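Side-chain contacts in hypothetical protein TTHB059 (PDB 2EHW), which is of unknown function but belongs to the DUF3209 family and folds into an all-helical structure whose last helix spans about 40 residues: residues I13-E18 against H26-L31; L41-E46 against L57-L62; P51-A56 against G89-L94; L62-R67 against R78-A83; A69-P72 against Y76-G79. All blocks are in the same frame, centred on the assembly; numbering follows the deposited sequence.

Interaction 1 of 5, residues I13-E18 against H26-L31; sequences IGELLE and HEREEL
A surface salt bridge between Glu15 and Arg28 joins the C-terminal end of helix 4-16 to helix 25-31, close to the Schellman motif that ends the first helix and has Glu18, with positive phi, as its C-prime residue. The evidence is a single charged pair: Arg28 NH1 donates to Glu15 OE1 at 3.1 Å, with an N-H...O angle of 146°. The oxygen lies at the edge of the guanidinium, almost in its plane, and is approached on its syn side, somewhat out of the carboxylate plane. The two side chains run nearly perpendicular to each other, and their flat ends are turned 49° apart. Arg28 reaches across with an extended chain from CG to NE, whereas Glu15 bends at chi2 (74°) to bring its carboxylate over. A water closes the bridge, donating to Glu15 OE1 at 3.1 Å and accepting from Arg28 NH2 at 3.1 Å, so OE1 reaches NH1 directly and NH2 through the water. The pair lies at the exposed surface. Arg28 also touches Ile11 of helix 4-16, Leu31 packs on His4 and Ala8 of that helix, and Glu15 reaches Lys48 in the loop before helix 50-70.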
# COMPACT_ATOMS: atom_id res chain seq x y z
N ILE A 13 0.30 -3.82 -5.01
CA ILE A 13 1.61 -4.43 -4.97
C ILE A 13 1.75 -5.42 -6.11
O ILE A 13 2.84 -5.60 -6.66
CB ILE A 13 1.84 -5.14 -3.64
CG1 ILE A 13 1.73 -4.13 -2.49
CG2 ILE A 13 3.22 -5.79 -3.63
CD1 ILE A 13 2.76 -3.01 -2.59
N GLY A 14 0.63 -6.05 -6.46
CA GLY A 14 0.61 -7.02 -7.54
C GLY A 14 0.91 -6.35 -8.87
O GLY A 14 1.72 -6.84 -9.66
N GLU A 15 0.24 -5.23 -9.13
CA GLU A 15 0.44 -4.48 -10.36
C GLU A 15 1.91 -4.07 -10.45
O GLU A 15 2.53 -4.14 -11.52
CB GLU A 15 -0.44 -3.23 -10.36
CG GLU A 15 -0.79 -2.71 -11.74
CD GLU A 15 -1.81 -3.59 -12.44
OE1 GLU A 15 -2.94 -3.72 -11.92
OE2 GLU A 15 -1.49 -4.14 -13.51
N LEU A 16 2.47 -3.64 -9.32
CA LEU A 16 3.87 -3.23 -9.26
C LEU A 16 4.81 -4.41 -9.57
O LEU A 16 5.95 -4.20 -10.02
CB LEU A 16 4.17 -2.70 -7.86
CG LEU A 16 5.58 -2.17 -7.62
CD1 LEU A 16 5.79 -0.90 -8.45
CD2 LEU A 16 5.76 -1.87 -6.14
N LEU A 17 4.33 -5.62 -9.32
CA LEU A 17 5.08 -6.85 -9.56
C LEU A 17 4.58 -7.53 -10.84
O LEU A 17 4.97 -8.66 -11.15
CB LEU A 17 4.91 -7.81 -8.38
CG LEU A 17 5.51 -7.34 -7.06
CD1 LEU A 17 4.96 -8.16 -5.90
CD2 LEU A 17 7.03 -7.47 -7.13
N GLU A 18 3.70 -6.83 -11.55
CA GLU A 18 3.14 -7.35 -12.79
C GLU A 18 2.58 -8.76 -12.66
O GLU A 18 2.91 -9.62 -13.46
CB GLU A 18 4.20 -7.36 -13.89
CG GLU A 18 4.30 -6.09 -14.70
CD GLU A 18 5.28 -6.23 -15.84
OE1 GLU A 18 5.22 -7.26 -16.55
OE2 GLU A 18 6.10 -5.32 -16.03
N HIS A 26 -10.02 -12.83 -7.29
CA HIS A 26 -10.92 -12.74 -6.15
C HIS A 26 -10.77 -11.48 -5.32
O HIS A 26 -11.70 -11.08 -4.61
CB HIS A 26 -10.79 -13.98 -5.28
CG HIS A 26 -11.14 -15.24 -6.01
ND1 HIS A 26 -10.42 -15.70 -7.09
CD2 HIS A 26 -12.16 -16.11 -5.84
CE1 HIS A 26 -10.99 -16.79 -7.57
NE2 HIS A 26 -12.05 -17.06 -6.83
N GLU A 27 -9.62 -10.83 -5.41
CA GLU A 27 -9.44 -9.61 -4.65
C GLU A 27 -10.17 -8.47 -5.35
O GLU A 27 -10.68 -7.57 -4.69
CB GLU A 27 -7.96 -9.27 -4.48
CG GLU A 27 -7.24 -10.13 -3.45
CD GLU A 27 -6.65 -11.39 -4.06
OE1 GLU A 27 -6.94 -11.67 -5.24
OE2 GLU A 27 -5.90 -12.09 -3.35
N ARG A 28 -10.22 -8.51 -6.67
CA ARG A 28 -10.91 -7.47 -7.41
C ARG A 28 -12.42 -7.68 -7.31
O ARG A 28 -13.20 -6.72 -7.43
CB ARG A 28 -10.48 -7.44 -8.88
CG ARG A 28 -9.04 -6.98 -9.13
CD ARG A 28 -8.79 -6.78 -10.62
NE ARG A 28 -7.37 -6.67 -10.96
CZ ARG A 28 -6.69 -5.53 -11.01
NH1 ARG A 28 -5.40 -5.54 -11.33
NH2 ARG A 28 -7.28 -4.37 -10.73
N GLU A 29 -12.84 -8.92 -7.10
CA GLU A 29 -14.27 -9.22 -7.00
C GLU A 29 -14.85 -8.79 -5.67
O GLU A 29 -15.96 -8.25 -5.62
CB GLU A 29 -14.52 -10.72 -7.21
CG GLU A 29 -13.87 -11.28 -8.46
CD GLU A 29 -14.62 -12.47 -9.02
OE1 GLU A 29 -15.00 -13.36 -8.23
OE2 GLU A 29 -14.81 -12.52 -10.26
N GLU A 30 -14.11 -9.02 -4.58
CA GLU A 30 -14.56 -8.63 -3.25
C GLU A 30 -14.65 -7.12 -3.13
O GLU A 30 -15.56 -6.57 -2.51
CB GLU A 30 -13.58 -9.12 -2.18
CG GLU A 30 -13.54 -10.62 -1.99
CD GLU A 30 -12.87 -11.01 -0.68
OE1 GLU A 30 -11.68 -10.70 -0.49
OE2 GLU A 30 -13.55 -11.62 0.16
N LEU A 31 -13.68 -6.44 -3.74
CA LEU A 31 -13.58 -4.99 -3.69
C LEU A 31 -14.58 -4.25 -4.58
O LEU A 31 -15.14 -3.23 -4.18
CB LEU A 31 -12.17 -4.59 -4.10
CG LEU A 31 -11.56 -3.31 -3.54
CD1 LEU A 31 -11.55 -3.33 -2.01
CD2 LEU A 31 -10.14 -3.19 -4.09
O HOH W 1 -5.26 -2.07 -10.81

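Interaction 2 of 5, residues L41-E46 against L57-L62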
# COMPACT_ATOMS: atom_id res chain seq x y z
N LEU A 41 -10.40 3.16 -1.56
CA LEU A 41 -10.05 1.79 -1.90
C LEU A 41 -9.69 1.73 -3.37
O LEU A 41 -8.74 1.04 -3.76
CB LEU A 41 -11.21 0.84 -1.58
CG LEU A 41 -11.50 0.62 -0.09
CD1 LEU A 41 -12.79 -0.18 0.09
CD2 LEU A 41 -10.32 -0.12 0.56
N LYS A 42 -10.43 2.47 -4.19
CA LYS A 42 -10.15 2.50 -5.62
C LYS A 42 -8.80 3.16 -5.86
O LYS A 42 -8.00 2.67 -6.65
CB LYS A 42 -11.23 3.27 -6.38
CG LYS A 42 -10.90 3.39 -7.87
CD LYS A 42 -12.01 4.04 -8.68
CE LYS A 42 -11.65 4.02 -10.16
NZ LYS A 42 -12.71 4.63 -11.01
N ARG A 43 -8.57 4.28 -5.20
CA ARG A 43 -7.30 4.99 -5.35
C ARG A 43 -6.14 4.11 -4.88
O ARG A 43 -5.05 4.16 -5.45
CB ARG A 43 -7.30 6.28 -4.54
CG ARG A 43 -8.06 7.44 -5.17
CD ARG A 43 -7.77 8.74 -4.42
NE ARG A 43 -8.46 8.81 -3.13
CZ ARG A 43 -9.77 9.01 -2.99
NH1 ARG A 43 -10.32 9.07 -1.79
NH2 ARG A 43 -10.53 9.16 -4.07
N LEU A 44 -6.38 3.32 -3.84
CA LEU A 44 -5.36 2.43 -3.29
C LEU A 44 -4.99 1.31 -4.28
O LEU A 44 -3.82 1.11 -4.59
CB LEU A 44 -5.86 1.81 -1.96
CG LEU A 44 -4.95 0.84 -1.20
CD1 LEU A 44 -3.57 1.44 -1.01
CD2 LEU A 44 -5.58 0.50 0.15
N ALA A 45 -6.00 0.60 -4.78
CA ALA A 45 -5.77 -0.48 -5.72
C ALA A 45 -5.06 -0.05 -7.00
O ALA A 45 -4.33 -0.83 -7.60
CB ALA A 45 -7.09 -1.18 -6.06
N GLU A 46 -5.26 1.19 -7.42
CA GLU A 46 -4.65 1.66 -8.66
C GLU A 46 -3.45 2.59 -8.52
O GLU A 46 -2.91 3.07 -9.50
CB GLU A 46 -5.74 2.32 -9.53
CG GLU A 46 -6.86 1.34 -9.90
CD GLU A 46 -8.10 2.01 -10.44
OE1 GLU A 46 -8.32 3.20 -10.13
OE2 GLU A 46 -8.88 1.34 -11.15
N LEU A 57 -3.46 4.52 1.44
CA LEU A 57 -3.56 3.61 2.58
C LEU A 57 -3.94 4.37 3.85
O LEU A 57 -4.74 3.90 4.65
CB LEU A 57 -2.24 2.86 2.79
CG LEU A 57 -2.24 1.78 3.89
CD1 LEU A 57 -3.46 0.87 3.74
CD2 LEU A 57 -0.96 0.96 3.79
N ARG A 58 -3.35 5.56 4.03
CA ARG A 58 -3.65 6.38 5.20
C ARG A 58 -5.13 6.74 5.20
O ARG A 58 -5.77 6.77 6.25
CB ARG A 58 -2.78 7.65 5.21
CG ARG A 58 -1.49 7.47 6.03
CD ARG A 58 -0.70 8.77 6.17
NE ARG A 58 0.32 8.91 5.14
CZ ARG A 58 0.23 9.73 4.10
NH1 ARG A 58 -0.83 10.52 3.94
NH2 ARG A 58 1.22 9.77 3.22
N GLU A 59 -5.67 6.99 4.01
CA GLU A 59 -7.08 7.31 3.87
C GLU A 59 -7.91 6.13 4.36
O GLU A 59 -8.85 6.28 5.13
CB GLU A 59 -7.44 7.60 2.41
CG GLU A 59 -7.19 9.02 1.94
CD GLU A 59 -8.01 9.38 0.70
OE1 GLU A 59 -7.62 9.01 -0.43
OE2 GLU A 59 -9.07 10.03 0.86
N ALA A 60 -7.54 4.93 3.90
CA ALA A 60 -8.26 3.73 4.28
C ALA A 60 -8.19 3.46 5.78
O ALA A 60 -9.14 2.95 6.37
CB ALA A 60 -7.71 2.53 3.51
N LEU A 61 -7.07 3.83 6.41
CA LEU A 61 -6.93 3.61 7.84
C LEU A 61 -7.88 4.54 8.61
O LEU A 61 -8.37 4.18 9.67
CB LEU A 61 -5.47 3.82 8.29
CG LEU A 61 -4.52 2.64 8.03
CD1 LEU A 61 -3.07 3.03 8.30
CD2 LEU A 61 -4.94 1.46 8.92
N LEU A 62 -8.16 5.71 8.06
CA LEU A 62 -9.08 6.62 8.72
C LEU A 62 -10.45 5.96 8.76
O LEU A 62 -11.08 5.88 9.81
CB LEU A 62 -9.17 7.96 7.98
CG LEU A 62 -10.12 9.00 8.60
CD1 LEU A 62 -9.77 9.23 10.05
CD2 LEU A 62 -10.03 10.31 7.84
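Arg43 and Glu59 form the salt-bridged edge of an antiparallel helix pair, 41-46 against 57-62, whose axes approach to 9.1 Å at 147°. The bond from CA to CB of Arg43 points toward the other helix. CD is the first atom to come near, 4.0 Å from Glu59 OE1, and a bend at chi3 then turns the guanidinium edge to the carboxylate. NE donates to Glu59 OE1 at 2.8 Å (N-H...O 151°), using the oxygen's syn lone pair. At the tip, NH1 donates to the same OE1 at 3.0 Å, here somewhat out of the carboxylate plane, and makes a weak bond to Glu59 OE2 at 3.1 Å. The grip is therefore side-on, with two nitrogens converging on one oxygen, and the nearly coplanar groups (23° apart) fit that geometry. Next to this salt bridge the contact turns apolar. Leu44 points at the other helix and splits its branches: CD1 lies 3.9 Å from Leu57 N, while CD2 meets Leu57 CD1 at 4.2 Å and also borders Ala60 CB. Leu44 is buried and also touches Leu53 and Ala56 of helix 50-70. The pair further contacts helix 4-16, where Leu44 meets Ala8, and helix 75-115, where Leu57 packs on Val84.

Interaction 3 of 5, residues P51-A56 against G89-L94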
# COMPACT_ATOMS: atom_id res chain seq x y z
N PRO A 51 4.52 6.74 -2.94
CA PRO A 51 3.88 7.82 -2.18
C PRO A 51 2.36 7.76 -2.28
O PRO A 51 1.65 7.83 -1.27
CB PRO A 51 4.46 9.08 -2.82
CG PRO A 51 5.83 8.64 -3.25
CD PRO A 51 5.56 7.27 -3.84
N ALA A 52 1.86 7.65 -3.51
CA ALA A 52 0.42 7.58 -3.73
C ALA A 52 -0.15 6.35 -3.04
O ALA A 52 -1.29 6.34 -2.59
CB ALA A 52 0.10 7.53 -5.23
N LEU A 53 0.65 5.30 -2.97
CA LEU A 53 0.18 4.08 -2.32
C LEU A 53 -0.00 4.34 -0.83
O LEU A 53 -1.05 4.05 -0.27
CB LEU A 53 1.17 2.95 -2.57
CG LEU A 53 0.62 1.53 -2.46
CD1 LEU A 53 -0.75 1.45 -3.13
CD2 LEU A 53 1.59 0.57 -3.11
N GLU A 54 1.01 4.90 -0.19
CA GLU A 54 0.94 5.21 1.23
C GLU A 54 -0.20 6.19 1.51
O GLU A 54 -0.94 6.02 2.47
CB GLU A 54 2.26 5.80 1.73
CG GLU A 54 3.48 5.04 1.29
CD GLU A 54 4.70 5.30 2.15
OE1 GLU A 54 5.07 6.48 2.35
OE2 GLU A 54 5.29 4.32 2.64
N GLU A 55 -0.34 7.21 0.68
CA GLU A 55 -1.40 8.19 0.89
C GLU A 55 -2.77 7.52 0.87
O GLU A 55 -3.56 7.70 1.80
CB GLU A 55 -1.34 9.31 -0.17
CG GLU A 55 -2.18 10.55 0.19
CD GLU A 55 -2.06 11.67 -0.83
OE1 GLU A 55 -2.50 11.49 -1.99
OE2 GLU A 55 -1.51 12.74 -0.48
N ALA A 56 -3.05 6.74 -0.16
CA ALA A 56 -4.34 6.06 -0.23
C ALA A 56 -4.55 5.13 0.97
O ALA A 56 -5.67 4.97 1.47
CB ALA A 56 -4.46 5.26 -1.52
N GLY A 89 3.59 -0.29 7.98
CA GLY A 89 4.97 -0.23 8.41
C GLY A 89 5.88 -0.89 7.38
O GLY A 89 6.96 -0.37 7.09
N ARG A 90 5.45 -2.02 6.83
CA ARG A 90 6.29 -2.69 5.85
C ARG A 90 6.34 -1.92 4.54
O ARG A 90 7.36 -1.93 3.86
CB ARG A 90 5.79 -4.11 5.62
CG ARG A 90 6.01 -4.99 6.84
CD ARG A 90 5.79 -6.44 6.52
NE ARG A 90 6.81 -6.92 5.59
CZ ARG A 90 6.96 -8.19 5.25
NH1 ARG A 90 6.16 -9.13 5.76
NH2 ARG A 90 7.91 -8.54 4.39
N LEU A 91 5.25 -1.25 4.21
CA LEU A 91 5.21 -0.46 2.98
C LEU A 91 6.19 0.71 3.11
O LEU A 91 6.92 1.02 2.17
CB LEU A 91 3.79 0.06 2.73
CG LEU A 91 3.62 1.07 1.58
CD1 LEU A 91 4.14 0.49 0.27
CD2 LEU A 91 2.14 1.45 1.46
N LYS A 92 6.21 1.35 4.28
CA LYS A 92 7.12 2.46 4.50
C LYS A 92 8.56 1.96 4.40
O LYS A 92 9.44 2.66 3.90
CB LYS A 92 6.89 3.11 5.87
CG LYS A 92 5.58 3.89 6.00
CD LYS A 92 5.50 4.60 7.35
CE LYS A 92 6.68 5.57 7.53
NZ LYS A 92 6.92 5.97 8.95
N ALA A 93 8.79 0.75 4.89
CA ALA A 93 10.11 0.13 4.85
C ALA A 93 10.53 -0.08 3.39
O ALA A 93 11.67 0.18 3.02
CB ALA A 93 10.08 -1.21 5.59
N LEU A 94 9.59 -0.54 2.57
CA LEU A 94 9.90 -0.76 1.16
C LEU A 94 10.28 0.57 0.50
O LEU A 94 11.23 0.64 -0.29
CB LEU A 94 8.69 -1.38 0.46
CG LEU A 94 8.90 -1.93 -0.96
CD1 LEU A 94 9.79 -3.19 -0.92
CD2 LEU A 94 7.54 -2.28 -1.57
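Segments 51-56 and 89-94 run antiparallel, their axes 10.5 Å apart at closest approach and 164° between directions, with the CA atoms of Glu54 and Leu91 nearest at 7.3 Å. They belong to the two long arms of a helical hairpin, helix 50-70 and helix 75-115, and 89-94 falls in a predicted coiled-coil region. The apolar side of the contact is carried by Leu91, which points toward the other helix. With chi1 at 172°, CG swings away from the backbone N, and CD2 is carried to within 4.2 Å of Leu53 CG and 3.8 Å of Glu54 CG. Leu91 is thus flanked by a leucine and by the aliphatic part of a glutamate. Leu53 itself is buried and turns its other contacts to Ala12 and Ile13 of helix 4-16 and to Leu44 of helix 39-46. Glu54 continues past Leu91, its chain extended beyond CG, and crosses Lys92 at about a right angle. Its charge is met by Arg95, one turn beyond Leu91 on helix 75-115, through a salt bridge to OE1. The Lys92 ammonium is not a partner, as Glu54 OE2 and Lys92 NZ are 6.7 Å apart. What the second oxygen does touch is the base of that lysine: Glu54 OE2 lies 3.2 Å from Lys92 CA and 3.4 Å from Lys92 CG.

Interaction 4 of 5, residues L62-R67 against R78-A83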
# COMPACT_ATOMS: atom_id res chain seq x y z
N LEU A 62 -8.16 5.71 8.06
CA LEU A 62 -9.08 6.62 8.72
C LEU A 62 -10.45 5.96 8.76
O LEU A 62 -11.08 5.88 9.81
CB LEU A 62 -9.17 7.96 7.98
CG LEU A 62 -10.12 9.00 8.60
CD1 LEU A 62 -9.77 9.23 10.05
CD2 LEU A 62 -10.03 10.31 7.84
N HIS A 63 -10.90 5.47 7.61
CA HIS A 63 -12.21 4.82 7.53
C HIS A 63 -12.29 3.65 8.50
O HIS A 63 -13.25 3.51 9.26
CB HIS A 63 -12.47 4.34 6.10
CG HIS A 63 -13.83 3.75 5.91
ND1 HIS A 63 -14.17 2.48 6.33
CD2 HIS A 63 -14.96 4.27 5.35
CE1 HIS A 63 -15.44 2.24 6.05
NE2 HIS A 63 -15.94 3.31 5.45
N LEU A 64 -11.26 2.81 8.49
CA LEU A 64 -11.21 1.65 9.36
C LEU A 64 -11.21 2.09 10.82
O LEU A 64 -11.86 1.48 11.67
CB LEU A 64 -9.96 0.85 9.05
CG LEU A 64 -9.83 -0.57 9.59
CD1 LEU A 64 -11.06 -1.39 9.23
CD2 LEU A 64 -8.56 -1.19 9.00
N GLU A 65 -10.48 3.16 11.11
CA GLU A 65 -10.42 3.66 12.48
C GLU A 65 -11.85 4.04 12.89
O GLU A 65 -12.30 3.68 13.98
CB GLU A 65 -9.49 4.87 12.54
CG GLU A 65 -9.21 5.42 13.94
CD GLU A 65 -8.23 4.57 14.74
OE1 GLU A 65 -7.13 4.26 14.23
OE2 GLU A 65 -8.56 4.23 15.89
N GLU A 66 -12.56 4.75 12.02
CA GLU A 66 -13.93 5.17 12.29
C GLU A 66 -14.82 3.96 12.52
O GLU A 66 -15.55 3.89 13.52
CB GLU A 66 -14.50 5.99 11.12
CG GLU A 66 -13.62 7.16 10.69
CD GLU A 66 -14.17 7.90 9.47
OE1 GLU A 66 -14.73 7.25 8.56
OE2 GLU A 66 -14.01 9.15 9.42
N ARG A 67 -14.77 2.99 11.61
CA ARG A 67 -15.59 1.80 11.75
C ARG A 67 -15.37 1.14 13.10
O ARG A 67 -16.32 0.77 13.78
CB ARG A 67 -15.30 0.78 10.63
CG ARG A 67 -16.15 -0.48 10.71
CD ARG A 67 -17.64 -0.13 10.81
NE ARG A 67 -18.49 -1.28 11.10
CZ ARG A 67 -18.91 -2.16 10.19
NH1 ARG A 67 -18.55 -2.02 8.92
NH2 ARG A 67 -19.68 -3.17 10.56
N ARG A 78 -10.71 -4.01 15.14
CA ARG A 78 -9.49 -3.63 15.84
C ARG A 78 -8.36 -4.57 15.43
O ARG A 78 -7.18 -4.20 15.47
CB ARG A 78 -9.75 -3.64 17.35
CG ARG A 78 -10.77 -2.56 17.75
CD ARG A 78 -11.37 -2.76 19.14
NE ARG A 78 -11.97 -1.52 19.62
CZ ARG A 78 -12.61 -1.39 20.78
NH1 ARG A 78 -13.12 -0.21 21.14
NH2 ARG A 78 -12.75 -2.43 21.60
N GLY A 79 -8.72 -5.77 15.01
CA GLY A 79 -7.74 -6.72 14.54
C GLY A 79 -7.32 -6.33 13.13
O GLY A 79 -6.17 -6.49 12.74
N LEU A 80 -8.27 -5.80 12.36
CA LEU A 80 -7.97 -5.39 10.99
C LEU A 80 -7.06 -4.15 11.05
O LEU A 80 -6.10 -4.04 10.29
CB LEU A 80 -9.27 -5.10 10.22
CG LEU A 80 -9.23 -4.74 8.72
CD1 LEU A 80 -8.30 -5.68 7.97
CD2 LEU A 80 -10.65 -4.83 8.16
N LEU A 81 -7.36 -3.25 11.97
CA LEU A 81 -6.55 -2.04 12.13
C LEU A 81 -5.08 -2.37 12.40
O LEU A 81 -4.19 -1.86 11.73
CB LEU A 81 -7.10 -1.18 13.28
CG LEU A 81 -8.11 -0.11 12.86
CD1 LEU A 81 -8.71 0.57 14.09
CD2 LEU A 81 -7.40 0.92 11.98
N LEU A 82 -4.85 -3.25 13.36
CA LEU A 82 -3.51 -3.67 13.74
C LEU A 82 -2.80 -4.32 12.54
O LEU A 82 -1.61 -4.12 12.33
CB LEU A 82 -3.63 -4.66 14.90
CG LEU A 82 -2.41 -4.99 15.76
CD1 LEU A 82 -1.88 -3.71 16.38
CD2 LEU A 82 -2.83 -5.98 16.86
N ALA A 83 -3.55 -5.09 11.76
CA ALA A 83 -3.00 -5.76 10.59
C ALA A 83 -2.67 -4.78 9.46
O ALA A 83 -1.64 -4.90 8.80
CB ALA A 83 -3.98 -6.82 10.10
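Segments 62-67 and 78-83 are helical and antiparallel, with axes 9.4 Å apart at their closest and 155° between their directions; the nearest CA atoms, of Leu64 and Leu81, stand 6.6 Å apart. Nothing polar joins them directly, and the contact rests on leucines. Leu64 enters between Leu80 and Leu81. A chi1 of -166° directs its CG to the partner helix, where both methyls touch Leu80: CD1 meets Leu80 CD2 at 3.6 Å, and CD2 meets Leu80 CG at 3.6 Å. Leu64 and Leu80 are set nearly at right angles, a branched end laid across a branched end. Against Leu81 the fit is different, for the two chains pass alongside each other in opposite directions and Leu64 CG lies 3.7 Å from Leu81 CD2. Leu81 takes an unusual first torsion (chi1 -93°), well off the staggered value, and its CD1 comes to rest 3.9 Å from Glu65 CA. Glu65 starts out pointing away from the partner, but its bend at chi2 carries the carboxylate back, leaving OE1 4.0 Å from Leu81 CD1. The exposed acid thus borders the buried leucine. Further round, Leu64 touches Trp77 and Val84, and both Leu64 and Leu80 touch Glu5, so helix 4-16 also borders this leucine contact. A buried leucine seam between neighbouring antiparallel segments, close to the connecting turn, is what one expects of a helical hairpin, here formed by helix 50-70 and helix 75-115.

Interaction 5 of 5, residues A69-P72 against Y76-G79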
# COMPACT_ATOMS: atom_id res chain seq x y z
N ALA A 69 -14.39 2.45 15.85
CA ALA A 69 -14.88 3.27 16.96
C ALA A 69 -16.40 3.18 17.04
O ALA A 69 -16.99 3.34 18.11
CB ALA A 69 -14.44 4.72 16.79
N GLN A 70 -17.03 2.91 15.90
CA GLN A 70 -18.48 2.81 15.82
C GLN A 70 -19.02 1.48 16.33
O GLN A 70 -20.16 1.41 16.78
CB GLN A 70 -18.94 3.02 14.38
CG GLN A 70 -18.74 4.42 13.85
CD GLN A 70 -18.86 4.49 12.33
OE1 GLN A 70 -18.94 5.57 11.75
NE2 GLN A 70 -18.86 3.32 11.68
N GLU A 71 -18.22 0.42 16.24
CA GLU A 71 -18.64 -0.92 16.66
C GLU A 71 -17.61 -1.56 17.60
O GLU A 71 -17.05 -2.62 17.30
CB GLU A 71 -18.83 -1.80 15.42
CG GLU A 71 -19.67 -3.06 15.59
CD GLU A 71 -19.71 -3.90 14.32
OE1 GLU A 71 -19.37 -3.37 13.24
OE2 GLU A 71 -20.08 -5.09 14.39
N PRO A 72 -17.38 -0.94 18.77
CA PRO A 72 -16.44 -1.35 19.82
C PRO A 72 -16.57 -2.79 20.32
O PRO A 72 -15.66 -3.31 20.97
CB PRO A 72 -16.70 -0.35 20.94
CG PRO A 72 -17.20 0.87 20.20
CD PRO A 72 -18.13 0.26 19.20
N TYR A 76 -12.94 -7.62 15.61
CA TYR A 76 -12.44 -7.87 14.26
C TYR A 76 -11.89 -6.58 13.66
O TYR A 76 -10.82 -6.59 13.06
CB TYR A 76 -13.55 -8.42 13.36
CG TYR A 76 -13.15 -8.49 11.90
CD1 TYR A 76 -12.27 -9.47 11.44
CD2 TYR A 76 -13.61 -7.54 10.99
CE1 TYR A 76 -11.85 -9.50 10.11
CE2 TYR A 76 -13.21 -7.56 9.66
CZ TYR A 76 -12.33 -8.55 9.22
OH TYR A 76 -11.91 -8.56 7.90
N TRP A 77 -12.62 -5.49 13.80
CA TRP A 77 -12.19 -4.21 13.24
C TRP A 77 -10.86 -3.78 13.84
O TRP A 77 -10.00 -3.25 13.15
CB TRP A 77 -13.22 -3.12 13.50
CG TRP A 77 -14.52 -3.35 12.80
CD1 TRP A 77 -15.77 -3.28 13.35
CD2 TRP A 77 -14.70 -3.74 11.44
NE1 TRP A 77 -16.71 -3.60 12.40
CE2 TRP A 77 -16.08 -3.89 11.22
CE3 TRP A 77 -13.82 -3.98 10.37
CZ2 TRP A 77 -16.62 -4.27 9.98
CZ3 TRP A 77 -14.35 -4.36 9.14
CH2 TRP A 77 -15.74 -4.50 8.96
N ARG A 78 -10.71 -4.01 15.14
CA ARG A 78 -9.49 -3.63 15.84
C ARG A 78 -8.36 -4.57 15.43
O ARG A 78 -7.18 -4.20 15.47
CB ARG A 78 -9.75 -3.64 17.35
CG ARG A 78 -10.77 -2.56 17.75
CD ARG A 78 -11.37 -2.76 19.14
NE ARG A 78 -11.97 -1.52 19.62
CZ ARG A 78 -12.61 -1.39 20.78
NH1 ARG A 78 -13.12 -0.21 21.14
NH2 ARG A 78 -12.75 -2.43 21.60
N GLY A 79 -8.72 -5.77 15.01
CA GLY A 79 -7.74 -6.72 14.54
C GLY A 79 -7.32 -6.33 13.13
O GLY A 79 -6.17 -6.49 12.74
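Glu71 and Trp77 make the close-fitting half of this contact. The indole N-H of Trp77 donates from NE1 to Glu71 OE1 at 2.8 Å, nearly straight at 164°. The oxygen lies almost in the ring plane, at the edge, yet the bond arrives from above the carboxylate plane, 61° out of it. The carboxylate and ring planes are turned 68° apart. Glu71 reaches the indole with an extended chain, and on the way its CB passes 4.0 Å from Trp77 CD1. The same OE1 also takes a salt bridge from Arg67 NH2, so one oxygen is held by a charged and a neutral donor together. Trp77 is further confined by Tyr76 CD2, which sits 3.6 Å above one face of the ring, offset toward the rim, and it packs on Leu64 and Ala68 as well. Glu71 is the first residue to leave helical geometry after helix 50-70, and Trp77 lies just inside helix 75-115, so the bond spans the turn of the helical hairpin. The other half, at Pro72 and Arg78, is exposed and rests on van der Waals contact. Arg78 stretches out from CG to NE and lays its guanidinium face over the proline, with Pro72 CA 3.7 Å above the plane and offset to the rim. Pro72 CB comes within 3.6 Å of Arg78 NH1. Pro72 O lies 3.1 Å from Arg78 NH2, but over the face and at a poor angle, so the pair does not count as a hydrogen bond.

Interactions 3, 4 and 5 all join helix 50-70 to helix 75-115: interaction 5 lies at the turn, interaction 4 about 7 Å from it between centres, and interaction 3 about 17 Å from interaction 4. Along the chain, interaction 1 closes before interaction 2 opens, interactions 2 and 3 alternate their segments, and 4 and 5 fall within the span of 3. Interaction 2 touches interaction 3 through Leu57 CD2 and Leu91 CD2 (3.9 Å) and interaction 4 through Leu61 CD2 and Leu81 CD2 (4.0 Å). Interaction 1 meets interaction 2 through Leu31 CD1 and Leu41 CD1 (4.0 Å) and interaction 3 through Ile13 CD1 and Leu53 CD2 (3.8 Å). The three shorter helices thus pack against the hairpin of helix 50-70 and the first part of helix 75-115.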